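Side-chain contacts in aminoglycoside-O-phosphotransferase VIII (Streptomyces rimosus, PDB 4H05), which probably transfers a phosphate group from ATP to a hydroxyl of aminoglycoside antibiotics, a kinase reaction that confers resistance: residues 118-123 and 189-194; 218-223 and 252-257; 226-231 and 265-270; 9-14 and 21-26. All coordinates share one frame; numbering follows the deposited sequence. Where two conformers were deposited one is given.

Contact 1. Residues 118-123 and 189-194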
loop_
_atom_site.group_PDB
_atom_site.type_symbol
_atom_site.label_atom_id
_atom_site.label_comp_id
_atom_site.label_asym_id
_atom_site.label_seq_id
_atom_site.Cartn_x
_atom_site.Cartn_y
_atom_site.Cartn_z
ATOM N N GLY A 118 5.699 2.391 14.352
ATOM C CA GLY A 118 5.569 1.152 15.117
ATOM C C GLY A 118 5.090 0.000 14.263
ATOM O O GLY A 118 5.453 -1.154 14.434
ATOM N N LEU A 119 4.253 0.329 13.305
ATOM C CA LEU A 119 3.704 -0.677 12.415
ATOM C C LEU A 119 4.799 -1.088 11.432
ATOM O O LEU A 119 4.974 -2.271 11.164
ATOM C CB LEU A 119 2.474 -0.103 11.686
ATOM C CG LEU A 119 2.000 -1.046 10.585
ATOM C CD1 LEU A 119 1.430 -2.294 11.246
ATOM C CD2 LEU A 119 0.991 -0.376 9.688
ATOM N N ALA A 120 5.530 -0.096 10.932
ATOM C CA ALA A 120 6.759 -0.313 10.099
ATOM C C ALA A 120 7.772 -1.262 10.781
ATOM O O ALA A 120 8.249 -2.210 10.185
ATOM C CB ALA A 120 7.385 1.036 9.697
ATOM N N ARG A 121 7.927 -1.107 12.077
ATOM C CA ARG A 121 8.879 -1.841 12.887
ATOM C C ARG A 121 8.415 -3.290 13.121
ATOM O O ARG A 121 9.188 -4.233 13.125
ATOM C CB ARG A 121 9.055 -0.931 14.102
ATOM C CG ARG A 121 9.655 -1.263 15.473
ATOM C CD ARG A 121 10.082 0.111 16.088
ATOM N NE ARG A 121 9.838 0.423 17.500
ATOM C CZ ARG A 121 10.271 -0.294 18.542
ATOM N NH1 ARG A 121 10.887 -1.464 18.395
ATOM N NH2 ARG A 121 10.016 0.137 19.748
ATOM N N SER A 122 7.119 -3.486 13.199
ATOM C CA SER A 122 6.605 -4.768 13.439
ATOM C C SER A 122 6.632 -5.571 12.144
ATOM O O SER A 122 6.866 -6.771 12.131
ATOM C CB SER A 122 5.150 -4.620 13.948
ATOM O OG SER A 122 5.075 -3.917 15.181
ATOM N N LEU A 123 6.332 -4.920 11.047
ATOM C CA LEU A 123 6.438 -5.536 9.727
ATOM C C LEU A 123 7.930 -5.899 9.524
ATOM O O LEU A 123 8.304 -7.048 9.229
ATOM C CB LEU A 123 5.993 -4.499 8.707
ATOM C CG LEU A 123 5.080 -4.650 7.514
ATOM C CD1 LEU A 123 3.966 -5.689 7.693
ATOM C CD2 LEU A 123 4.579 -3.228 7.151
ATOM N N GLY A 189 5.058 -2.266 0.906
ATOM C CA GLY A 189 5.383 -1.865 -0.457
ATOM C C GLY A 189 4.570 -0.750 -1.065
ATOM O O GLY A 189 4.890 -0.275 -2.185
ATOM N N ASP A 190 3.474 -0.398 -0.391
ATOM C CA ASP A 190 2.788 0.871 -0.634
ATOM C C ASP A 190 2.322 1.469 0.716
ATOM O O ASP A 190 1.125 1.758 0.928
ATOM C CB ASP A 190 1.652 0.694 -1.628
ATOM C CG ASP A 190 1.071 2.020 -2.094
ATOM O OD1 ASP A 190 0.038 1.978 -2.689
ATOM O OD2 ASP A 190 1.616 3.094 -1.812
ATOM N N LEU A 191 3.309 1.729 1.596
ATOM C CA LEU A 191 3.030 2.106 2.959
ATOM C C LEU A 191 2.833 3.605 3.034
ATOM O O LEU A 191 3.733 4.367 3.371
ATOM C CB LEU A 191 4.123 1.693 3.895
ATOM C CG LEU A 191 3.941 1.868 5.413
ATOM C CD1 LEU A 191 2.900 0.941 5.954
ATOM C CD2 LEU A 191 5.258 1.683 6.208
ATOM N N CYS A 192 1.626 4.004 2.741
ATOM C CA CYS A 192 1.250 5.360 2.714
ATOM C C CYS A 192 0.172 5.445 3.786
ATOM O O CYS A 192 -0.482 4.458 4.104
ATOM C CB CYS A 192 0.748 5.771 1.344
ATOM S SG CYS A 192 -0.370 4.613 0.555
ATOM N N PRO A 193 -0.070 6.634 4.305
ATOM C CA PRO A 193 -1.022 6.789 5.393
ATOM C C PRO A 193 -2.452 6.354 4.990
ATOM O O PRO A 193 -3.253 5.965 5.807
ATOM C CB PRO A 193 -0.908 8.276 5.720
ATOM C CG PRO A 193 0.458 8.665 5.204
ATOM C CD PRO A 193 0.510 7.922 3.917
ATOM N N ASP A 194 -2.718 6.388 3.719
ATOM C CA ASP A 194 -3.903 5.855 3.160
ATOM C C ASP A 194 -4.160 4.415 3.462
ATOM O O ASP A 194 -5.245 4.068 3.635
ATOM C CB ASP A 194 -3.906 6.086 1.629
ATOM C CG ASP A 194 -4.803 7.219 1.261
ATOM O OD1 ASP A 194 -5.927 7.219 1.807
ATOM O OD2 ASP A 194 -4.393 8.141 0.527
#
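Leu191 reaches from its loop to the side of helix 109-124 and there meets Ala120 and Leu119 with its two methyl branches. The branches divide the work: CD2 of Leu191 lies 4.1 Å from CB of Ala120, while CD1 of Leu191 stands 4.4 Å from CD2 of Leu119. Because CG is anti to the backbone N (chi1 -173°), the isobutyl group runs from the loop straight to the helix, bridging backbones whose nearest CA atoms, those of Ala120 and Leu191, are 8.4 Å apart. All three side chains are buried. Val196 meets both leucines, and Asp222 and Val226 of helix 220-230 lie against Leu191, which is thus wedged between helices.

The far side of helix 109-124 is looser and more polar. Ser122 is exposed there, and its OG bonds back to the carbonyl O of Gly118 at 2.9 Å, an oxygen that also takes the helical bond from N of Ser122. Arg121, partly exposed, forms a salt bridge with Glu249.

On the loop, Leu191 is the centre of an inverse gamma turn; it directly follows Asp190, the predicted proton acceptor, and stands four residues before Asn195, a predicted magnesium ligand. That order, His-Gly-Asp followed five positions later by Asn, marks the catalytic loop of the aminoglycoside phosphotransferase and protein kinase fold.

Contact 2. Residues 218-223 and 252-257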
loop_
_atom_site.group_PDB
_atom_site.type_symbol
_atom_site.label_atom_id
_atom_site.label_comp_id
_atom_site.label_asym_id
_atom_site.label_seq_id
_atom_site.Cartn_x
_atom_site.Cartn_y
_atom_site.Cartn_z
ATOM N N ASP A 218 13.997 -4.138 0.325
ATOM C CA ASP A 218 14.721 -3.251 1.232
ATOM C C ASP A 218 13.731 -2.565 2.066
ATOM O O ASP A 218 12.830 -1.935 1.525
ATOM C CB ASP A 218 15.450 -2.169 0.432
ATOM C CG ASP A 218 16.570 -1.516 1.223
ATOM O OD1 ASP A 218 16.227 -0.815 2.178
ATOM O OD2 ASP A 218 17.767 -1.715 0.865
ATOM N N ARG A 219 13.916 -2.589 3.366
ATOM C CA ARG A 219 13.105 -1.744 4.235
ATOM C C ARG A 219 12.937 -0.331 3.734
ATOM O O ARG A 219 11.884 0.284 4.018
ATOM C CB ARG A 219 13.678 -1.690 5.659
ATOM C CG ARG A 219 15.006 -0.895 5.767
ATOM C CD ARG A 219 15.693 -1.017 7.094
ATOM N NE ARG A 219 16.130 -2.367 7.344
ATOM C CZ ARG A 219 15.682 -3.172 8.306
ATOM N NH1 ARG A 219 14.750 -2.810 9.167
ATOM N NH2 ARG A 219 16.198 -4.375 8.392
ATOM N N HIS A 220 13.916 0.243 3.033
ATOM C CA HIS A 220 13.724 1.622 2.493
ATOM C C HIS A 220 12.579 1.688 1.520
ATOM O O HIS A 220 12.004 2.762 1.233
ATOM C CB HIS A 220 15.043 2.199 1.923
ATOM C CG HIS A 220 16.107 2.408 2.975
ATOM N ND1 HIS A 220 16.351 3.632 3.529
ATOM C CD2 HIS A 220 16.907 1.528 3.635
ATOM C CE1 HIS A 220 17.274 3.504 4.493
ATOM N NE2 HIS A 220 17.652 2.238 4.522
ATOM N N SER A 221 12.140 0.554 0.992
ATOM C CA SER A 221 10.937 0.645 0.121
ATOM C C SER A 221 9.711 1.116 0.894
ATOM O O SER A 221 8.739 1.589 0.285
ATOM C CB SER A 221 10.605 -0.737 -0.492
ATOM O OG SER A 221 10.506 -1.686 0.565
ATOM N N ASP A 222 9.674 0.840 2.198
ATOM C CA ASP A 222 8.559 1.287 3.053
ATOM C C ASP A 222 8.819 2.684 3.611
ATOM O O ASP A 222 7.920 3.585 3.601
ATOM C CB ASP A 222 8.275 0.304 4.180
ATOM C CG ASP A 222 7.433 -0.900 3.758
ATOM O OD1 ASP A 222 6.847 -0.923 2.676
ATOM O OD2 ASP A 222 7.435 -1.867 4.527
ATOM N N LEU A 223 10.064 2.886 4.064
ATOM C CA LEU A 223 10.467 4.187 4.606
ATOM C C LEU A 223 10.275 5.334 3.620
ATOM O O LEU A 223 9.875 6.432 4.017
ATOM C CB LEU A 223 11.914 4.119 5.067
ATOM C CG LEU A 223 12.149 3.220 6.293
ATOM C CD1 LEU A 223 13.613 2.993 6.637
ATOM C CD2 LEU A 223 11.363 3.795 7.465
ATOM N N ARG A 252 14.155 3.061 17.161
ATOM C CA ARG A 252 14.280 2.275 18.416
ATOM C C ARG A 252 14.789 0.782 18.474
ATOM O O ARG A 252 15.858 0.589 19.034
ATOM C CB ARG A 252 13.047 2.457 19.266
ATOM C CG ARG A 252 12.904 3.885 19.833
ATOM C CD ARG A 252 11.590 4.061 20.630
ATOM N NE ARG A 252 11.233 2.848 21.403
ATOM C CZ ARG A 252 10.016 2.534 21.870
ATOM N NH1 ARG A 252 8.967 3.337 21.681
ATOM N NH2 ARG A 252 9.848 1.385 22.539
ATOM N N GLY A 253 14.210 -0.261 17.857
ATOM C CA GLY A 253 13.647 -0.289 16.505
ATOM C C GLY A 253 14.721 -0.903 15.589
ATOM O O GLY A 253 14.796 -2.144 15.386
ATOM N N TRP A 254 15.592 -0.033 15.084
ATOM C CA TRP A 254 16.630 -0.423 14.145
ATOM C C TRP A 254 17.737 0.580 14.244
ATOM O O TRP A 254 17.534 1.768 14.021
ATOM C CB TRP A 254 16.016 -0.473 12.774
ATOM C CG TRP A 254 16.956 -0.719 11.650
ATOM C CD1 TRP A 254 17.547 -1.923 11.256
ATOM C CD2 TRP A 254 17.366 0.265 10.650
ATOM N NE1 TRP A 254 18.318 -1.730 10.153
ATOM C CE2 TRP A 254 18.239 -0.433 9.733
ATOM C CE3 TRP A 254 17.080 1.608 10.434
ATOM C CZ2 TRP A 254 18.823 0.214 8.652
ATOM C CZ3 TRP A 254 17.675 2.248 9.373
ATOM C CH2 TRP A 254 18.524 1.569 8.494
ATOM N N ASP A 255 18.905 0.091 14.637
ATOM C CA ASP A 255 20.079 0.936 14.940
ATOM C C ASP A 255 20.712 1.617 13.679
ATOM O O ASP A 255 21.386 2.652 13.817
ATOM C CB ASP A 255 21.136 0.089 15.692
ATOM C CG ASP A 255 21.547 -1.163 14.886
ATOM O OD1 ASP A 255 22.282 -2.037 15.402
ATOM O OD2 ASP A 255 21.116 -1.268 13.704
ATOM N N GLY A 256 20.526 1.056 12.471
ATOM C CA GLY A 256 20.864 1.799 11.247
ATOM C C GLY A 256 20.151 3.158 11.336
ATOM O O GLY A 256 19.268 3.315 12.191
ATOM N N ALA A 257 20.453 4.168 10.513
ATOM C CA ALA A 257 21.309 4.144 9.327
ATOM C C ALA A 257 20.446 4.484 8.125
ATOM O O ALA A 257 20.639 3.927 7.065
ATOM C CB ALA A 257 21.997 2.806 9.132
#
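A cation-pi stack between Arg219 and Trp254 joins the residues leading into helix 220-230 to the loop that links helices 240-251 and 260-270. The guanidinium of Arg219 lies flat on the indole, with planes 9° apart and centres separated by 3.9 Å. Its carbon CZ sits over the five-membered ring, 3.5 Å from NE1 of Trp254. The aliphatic part of the same side chain continues the cover: CD of Arg219 makes a CH-pi contact 3.9 Å from the centroid of the six-membered ring of Trp254. One side chain therefore spans both rings, charge over the pyrrole portion and methylene over the benzo portion. The chain bends at chi3 (65°), and the guanidinium lies parallel to the indole.

The other face of the indole is covered from within its own loop, by CA of Gly256, 3.5 Å above the ring plane. His220 adds a lesser contact near CH2 of Trp254, the two side chains crossing at about a right angle.

Stacking uses the face of the guanidinium and leaves its N-H groups available for bonds around the rim. NE of Arg219 forms a salt bridge with Asp183, and NH1 bonds the hydroxyl of Tyr250, so polar partners fix the rotation of the group while the indole supports its face. Lying away from the predicted catalytic residues, this contact is a parallel arginine-tryptophan cation-pi stack that fastens an interhelical loop to the entry of a helix in the C-terminal lobe.

Contact 3. Residues 226-231 and 265-270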
loop_
_atom_site.group_PDB
_atom_site.type_symbol
_atom_site.label_atom_id
_atom_site.label_comp_id
_atom_site.label_asym_id
_atom_site.label_seq_id
_atom_site.Cartn_x
_atom_site.Cartn_y
_atom_site.Cartn_z
ATOM N N VAL A 226 6.345 6.183 3.130
ATOM C CA VAL A 226 5.797 6.795 4.302
ATOM C C VAL A 226 6.374 8.166 4.499
ATOM O O VAL A 226 5.632 9.066 4.920
ATOM C CB VAL A 226 6.030 5.960 5.599
ATOM C CG1 VAL A 226 6.664 6.826 6.652
ATOM C CG2 VAL A 226 4.705 5.550 6.081
ATOM N N LEU A 227 7.694 8.349 4.262
ATOM C CA LEU A 227 8.319 9.688 4.561
ATOM C C LEU A 227 7.982 10.711 3.505
ATOM O O LEU A 227 7.861 11.898 3.785
ATOM C CB LEU A 227 9.829 9.597 4.753
ATOM C CG LEU A 227 10.256 8.867 6.026
ATOM C CD1 LEU A 227 11.661 8.359 5.803
ATOM C CD2 LEU A 227 10.176 9.709 7.338
ATOM N N ARG A 228 7.769 10.258 2.270
ATOM C CA ARG A 228 7.328 11.164 1.230
ATOM C C ARG A 228 5.955 11.697 1.573
ATOM O O ARG A 228 5.661 12.833 1.252
ATOM C CB ARG A 228 7.288 10.464 -0.142
ATOM C CG ARG A 228 6.677 11.292 -1.269
ATOM C CD ARG A 228 5.384 10.575 -1.734
ATOM N NE ARG A 228 5.706 9.500 -2.628
ATOM C CZ ARG A 228 5.058 8.337 -2.841
ATOM N NH1 ARG A 228 3.911 7.934 -2.252
ATOM N NH2 ARG A 228 5.622 7.532 -3.745
ATOM N N GLU A 229 5.086 10.877 2.169
ATOM C CA GLU A 229 3.744 11.346 2.568
ATOM C C GLU A 229 3.820 12.178 3.875
ATOM O O GLU A 229 3.362 13.285 3.894
ATOM C CB GLU A 229 2.792 10.202 2.714
ATOM C CG GLU A 229 2.504 9.468 1.411
ATOM C CD GLU A 229 2.119 10.417 0.290
ATOM O OE1 GLU A 229 1.178 11.245 0.435
ATOM O OE2 GLU A 229 2.729 10.325 -0.775
ATOM N N LEU A 230 4.477 11.684 4.912
ATOM C CA LEU A 230 4.634 12.421 6.166
ATOM C C LEU A 230 5.226 13.833 6.028
ATOM O O LEU A 230 5.089 14.619 6.968
ATOM C CB LEU A 230 5.510 11.646 7.209
ATOM C CG LEU A 230 4.814 10.474 7.897
ATOM C CD1 LEU A 230 5.751 9.713 8.815
ATOM C CD2 LEU A 230 3.560 10.899 8.639
ATOM N N ALA A 231 5.968 14.098 4.949
ATOM C CA ALA A 231 6.558 15.446 4.672
ATOM C C ALA A 231 5.498 16.533 4.478
ATOM O O ALA A 231 5.755 17.702 4.748
ATOM C CB ALA A 231 7.456 15.394 3.441
ATOM N N PHE A 265 15.768 6.465 -4.274
ATOM C CA PHE A 265 15.610 5.380 -5.199
ATOM C C PHE A 265 14.241 4.772 -5.067
ATOM O O PHE A 265 13.592 4.548 -6.052
ATOM C CB PHE A 265 16.642 4.285 -5.022
ATOM C CG PHE A 265 16.427 3.150 -5.987
ATOM C CD1 PHE A 265 16.851 3.245 -7.294
ATOM C CD2 PHE A 265 15.713 2.035 -5.609
ATOM C CE1 PHE A 265 16.614 2.243 -8.196
ATOM C CE2 PHE A 265 15.486 1.006 -6.474
ATOM C CZ PHE A 265 15.919 1.103 -7.792
ATOM N N TYR A 266 13.743 4.600 -3.862
ATOM C CA TYR A 266 12.447 3.928 -3.707
ATOM C C TYR A 266 11.287 4.864 -3.947
ATOM O O TYR A 266 10.211 4.432 -4.360
ATOM C CB TYR A 266 12.386 3.115 -2.371
ATOM C CG TYR A 266 13.281 1.863 -2.423
ATOM C CD1 TYR A 266 12.906 0.760 -3.191
ATOM C CD2 TYR A 266 14.487 1.798 -1.766
ATOM C CE1 TYR A 266 13.698 -0.334 -3.301
ATOM C CE2 TYR A 266 15.315 0.657 -1.872
ATOM C CZ TYR A 266 14.912 -0.351 -2.698
ATOM O OH TYR A 266 15.657 -1.416 -2.859
ATOM N N ARG A 267 11.512 6.173 -3.839
ATOM C CA ARG A 267 10.540 7.131 -4.322
ATOM C C ARG A 267 10.445 7.093 -5.855
ATOM O O ARG A 267 9.357 7.270 -6.396
ATOM C CB ARG A 267 10.860 8.595 -3.894
ATOM C CG ARG A 267 10.444 9.074 -2.490
ATOM C CD ARG A 267 10.533 10.643 -2.343
ATOM N NE ARG A 267 11.663 10.764 -1.466
ATOM C CZ ARG A 267 12.884 11.191 -1.726
ATOM N NH1 ARG A 267 13.212 11.817 -2.824
ATOM N NH2 ARG A 267 13.780 11.010 -0.772
ATOM N N LEU A 268 11.582 6.948 -6.530
ATOM C CA LEU A 268 11.634 6.866 -7.987
ATOM C C LEU A 268 11.028 5.561 -8.483
ATOM O O LEU A 268 10.167 5.531 -9.404
ATOM C CB LEU A 268 13.099 6.988 -8.486
ATOM C CG LEU A 268 13.324 6.641 -9.939
ATOM C CD1 LEU A 268 12.586 7.603 -10.903
ATOM C CD2 LEU A 268 14.864 6.544 -10.182
ATOM N N LEU A 269 11.409 4.472 -7.839
ATOM C CA LEU A 269 10.728 3.199 -8.210
ATOM C C LEU A 269 9.206 3.282 -8.215
ATOM O O LEU A 269 8.504 2.700 -9.096
ATOM C CB LEU A 269 11.207 2.069 -7.296
ATOM C CG LEU A 269 10.626 0.683 -7.567
ATOM C CD1 LEU A 269 11.043 0.223 -8.975
ATOM C CD2 LEU A 269 11.040 -0.305 -6.445
ATOM N N ASP A 270 8.697 4.003 -7.238
ATOM C CA ASP A 270 7.284 4.040 -7.040
ATOM C C ASP A 270 6.572 4.826 -8.126
ATOM O O ASP A 270 5.389 4.632 -8.331
ATOM C CB ASP A 270 6.907 4.589 -5.656
ATOM C CG ASP A 270 5.454 4.221 -5.243
ATOM O OD1 ASP A 270 5.010 3.052 -5.414
ATOM O OD2 ASP A 270 4.712 5.109 -4.792
HETATM O O HOH W 1 7.214 8.703 -5.368
HETATM O O HOH W 2 2.414 5.055 -3.226
#
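Arg228 and Asp270 carry a salt bridge between helices 220-230 and 260-270 of the C-terminal lobe of this kinase-like fold. Their side chains cross at about a right angle, yet the flat groups at their ends are nearly coplanar, guanidinium and carboxylate planes differing by 21°. NH2 of Arg228 donates to OD2 of Asp270 over 2.8 Å, almost in the guanidinium plane, and is received by the anti lone pair, which points away from OD1. The bond is fairly straight, 163° at the hydrogen. OD1 of Asp270 has a different partner, Arg213, so the carboxylate links two arginines.

Bends at chi2 and chi3 steer the guanidinium of Arg228 between two acids. Its NH1 forms a second salt bridge, 3.0 Å long, with OE2 of Glu229 on its own helix. Held at two edges, the group has little freedom to rotate.

Arg267 meets Arg228 through its aliphatic portion. The two side chains slide past each other in opposite directions, bringing CD of Arg267 to 3.9 Å from CB of Arg228, while their guanidinium planes stand steeply inclined to each other. The nearest side-chain atoms of Asp270 and Asp190, the predicted proton acceptor, are about 5 Å apart. A water completes the join, accepting from NH2 of Arg228 at 2.6 Å and donating to the carbonyl O of Arg267 at 2.8 Å.

Contact 4. Residues 9-14 and 21-26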
loop_
_atom_site.group_PDB
_atom_site.type_symbol
_atom_site.label_atom_id
_atom_site.label_comp_id
_atom_site.label_asym_id
_atom_site.label_seq_id
_atom_site.Cartn_x
_atom_site.Cartn_y
_atom_site.Cartn_z
ATOM N N ASP A 9 -20.432 -8.714 -14.522
ATOM C CA ASP A 9 -20.703 -10.059 -13.940
ATOM C C ASP A 9 -20.260 -10.184 -12.512
ATOM O O ASP A 9 -20.956 -10.696 -11.677
ATOM C CB ASP A 9 -19.879 -11.116 -14.692
ATOM C CG ASP A 9 -20.654 -11.850 -15.715
ATOM O OD1 ASP A 9 -21.671 -11.292 -16.225
ATOM O OD2 ASP A 9 -20.198 -12.996 -16.002
ATOM N N ALA A 10 -19.020 -9.783 -12.284
ATOM C CA ALA A 10 -18.363 -9.900 -10.994
ATOM C C ALA A 10 -19.104 -9.039 -9.949
ATOM O O ALA A 10 -19.496 -9.508 -8.888
ATOM C CB ALA A 10 -16.887 -9.469 -11.160
ATOM N N LEU A 11 -19.389 -7.799 -10.290
ATOM C CA LEU A 11 -20.163 -6.919 -9.414
ATOM C C LEU A 11 -21.588 -7.423 -9.119
ATOM O O LEU A 11 -22.067 -7.341 -7.962
ATOM C CB LEU A 11 -20.219 -5.535 -10.066
ATOM C CG LEU A 11 -18.824 -4.899 -9.850
ATOM C CD1 LEU A 11 -18.636 -3.678 -10.715
ATOM C CD2 LEU A 11 -18.726 -4.548 -8.333
ATOM N N ARG A 12 -22.294 -7.923 -10.142
ATOM C CA ARG A 12 -23.636 -8.489 -9.893
ATOM C C ARG A 12 -23.543 -9.801 -9.130
ATOM O O ARG A 12 -24.376 -10.044 -8.216
ATOM C CB ARG A 12 -24.447 -8.690 -11.186
ATOM C CG ARG A 12 -25.647 -9.647 -11.045
ATOM C CD ARG A 12 -26.132 -10.034 -12.432
ATOM N NE ARG A 12 -27.238 -10.996 -12.404
ATOM C CZ ARG A 12 -28.551 -10.687 -12.355
ATOM N NH1 ARG A 12 -28.982 -9.416 -12.296
ATOM N NH2 ARG A 12 -29.465 -11.667 -12.350
ATOM N N ALA A 13 -22.558 -10.671 -9.428
ATOM C CA ALA A 13 -22.537 -11.879 -8.560
ATOM C C ALA A 13 -22.199 -11.439 -7.099
ATOM O O ALA A 13 -22.798 -11.912 -6.136
ATOM C CB ALA A 13 -21.580 -12.946 -9.067
ATOM N N LEU A 14 -21.198 -10.562 -6.949
ATOM C CA LEU A 14 -20.901 -9.994 -5.610
ATOM C C LEU A 14 -22.142 -9.475 -4.924
ATOM O O LEU A 14 -22.374 -9.764 -3.784
ATOM C CB LEU A 14 -19.849 -8.882 -5.663
ATOM C CG LEU A 14 -18.455 -9.456 -5.861
ATOM C CD1 LEU A 14 -17.464 -8.384 -6.326
ATOM C CD2 LEU A 14 -17.972 -10.219 -4.598
ATOM N N CYS A 21 -26.970 -5.652 1.839
ATOM C CA CYS A 21 -25.836 -4.797 2.120
ATOM C C CYS A 21 -25.913 -3.597 1.188
ATOM O O CYS A 21 -26.125 -3.723 -0.023
ATOM C CB CYS A 21 -24.493 -5.538 2.019
ATOM S SG CYS A 21 -24.155 -6.559 3.485
ATOM N N GLU A 22 -25.720 -2.432 1.783
ATOM C CA GLU A 22 -25.631 -1.221 1.044
ATOM C C GLU A 22 -24.196 -0.938 0.586
ATOM O O GLU A 22 -23.291 -0.988 1.341
ATOM C CB GLU A 22 -26.135 -0.060 1.868
ATOM C CG GLU A 22 -25.901 1.302 1.204
ATOM C CD GLU A 22 -26.578 2.423 1.994
ATOM O OE1 GLU A 22 -26.109 2.755 3.122
ATOM O OE2 GLU A 22 -27.573 2.971 1.454
ATOM N N TRP A 23 -24.065 -0.597 -0.696
ATOM C CA TRP A 23 -22.821 -0.267 -1.330
ATOM C C TRP A 23 -22.438 1.170 -1.337
ATOM O O TRP A 23 -23.099 1.977 -1.923
ATOM C CB TRP A 23 -22.877 -0.742 -2.764
ATOM C CG TRP A 23 -22.834 -2.235 -2.907
ATOM C CD1 TRP A 23 -23.739 -3.169 -2.431
ATOM C CD2 TRP A 23 -21.824 -3.034 -3.646
ATOM N NE1 TRP A 23 -23.373 -4.427 -2.807
ATOM C CE2 TRP A 23 -22.232 -4.420 -3.511
ATOM C CE3 TRP A 23 -20.687 -2.727 -4.383
ATOM C CZ2 TRP A 23 -21.544 -5.437 -4.089
ATOM C CZ3 TRP A 23 -19.964 -3.777 -4.938
ATOM C CH2 TRP A 23 -20.387 -5.108 -4.783
ATOM N N VAL A 24 -21.263 1.482 -0.806
ATOM C CA VAL A 24 -20.742 2.825 -0.819
ATOM C C VAL A 24 -19.481 2.878 -1.672
ATOM O O VAL A 24 -18.548 2.071 -1.501
ATOM C CB VAL A 24 -20.393 3.244 0.564
ATOM C CG1 VAL A 24 -20.004 4.714 0.587
ATOM C CG2 VAL A 24 -21.588 2.955 1.470
ATOM N N VAL A 25 -19.461 3.797 -2.623
ATOM C CA VAL A 25 -18.296 3.936 -3.456
ATOM C C VAL A 25 -17.250 4.688 -2.703
ATOM O O VAL A 25 -17.535 5.738 -2.146
ATOM C CB VAL A 25 -18.614 4.644 -4.720
ATOM C CG1 VAL A 25 -17.318 4.996 -5.441
ATOM C CG2 VAL A 25 -19.483 3.701 -5.540
ATOM N N VAL A 26 -16.064 4.108 -2.598
ATOM C CA VAL A 26 -14.962 4.804 -1.939
ATOM C C VAL A 26 -13.916 5.188 -2.985
ATOM O O VAL A 26 -13.219 6.170 -2.796
ATOM C CB VAL A 26 -14.424 4.095 -0.647
ATOM C CG1 VAL A 26 -14.989 2.697 -0.477
ATOM C CG2 VAL A 26 -12.891 4.114 -0.573
#
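Helix 6-17 and strand 22-25 follow one another closely in sequence but keep their backbones apart, the nearest CA atoms, of Leu14 and Cys21, being 10.5 Å from each other, and Trp23 spans the separation to touch Leu11 and Leu14. The indole presents the outer part of its six-membered ring to the helix. Its CZ3 lies 3.7 Å from CD2 of Leu11, the closest approach between the segments, and its CH2 is 3.9 Å from CB of Leu14.

The two leucines come at the ring differently. CB of Leu14 sits at the edge, close to the ring plane, so the stem of that side chain does the touching. Leu11 sends the end of a branch instead: its CB leaves the helix at an angle to the strand, but the methyl CD2 swings back to the indole obliquely. In Trp23, CG stands anti to the carbonyl carbon (chi1 -71°), which carries the long ring toward the helix.

Neighbouring groups finish the setting. Arg15 makes a cation-pi contact with the indole and Tyr36 of the adjacent strand meets it edge-to-face, while Leu11 and Leu14 continue onto valines of strand 43-50. The helix is thereby seated on the antiparallel sheet of the N-terminal lobe.

Across these two segments no hydrogen bond forms. Cohesion comes from dispersion and from the partial removal of methyl, methylene and aromatic carbon from water, interactions that depend on shape and close fit far more than on exact bond direction.

Overall arrangement
Contacts 1, 2 and 3 cluster in the C-terminal lobe, centres 11 to 13 Å apart, whereas contact 4 belongs to the N-terminal lobe, its centre 28 Å or more from the others. Helix 220-230 serves both contact 2 and contact 3, and it also touches the loop of contact 1, where Asp222 probably accepts from the backbone N of Gly189. Contact 1 is buried and wholly aliphatic; contact 3, at the surface, relies on salt bridges and water. The partly buried contacts 2 and 4 each employ a tryptophan, but in contact 2 the indole face meets a cation, in contact 4 the outer carbons of the six-membered ring meet leucines.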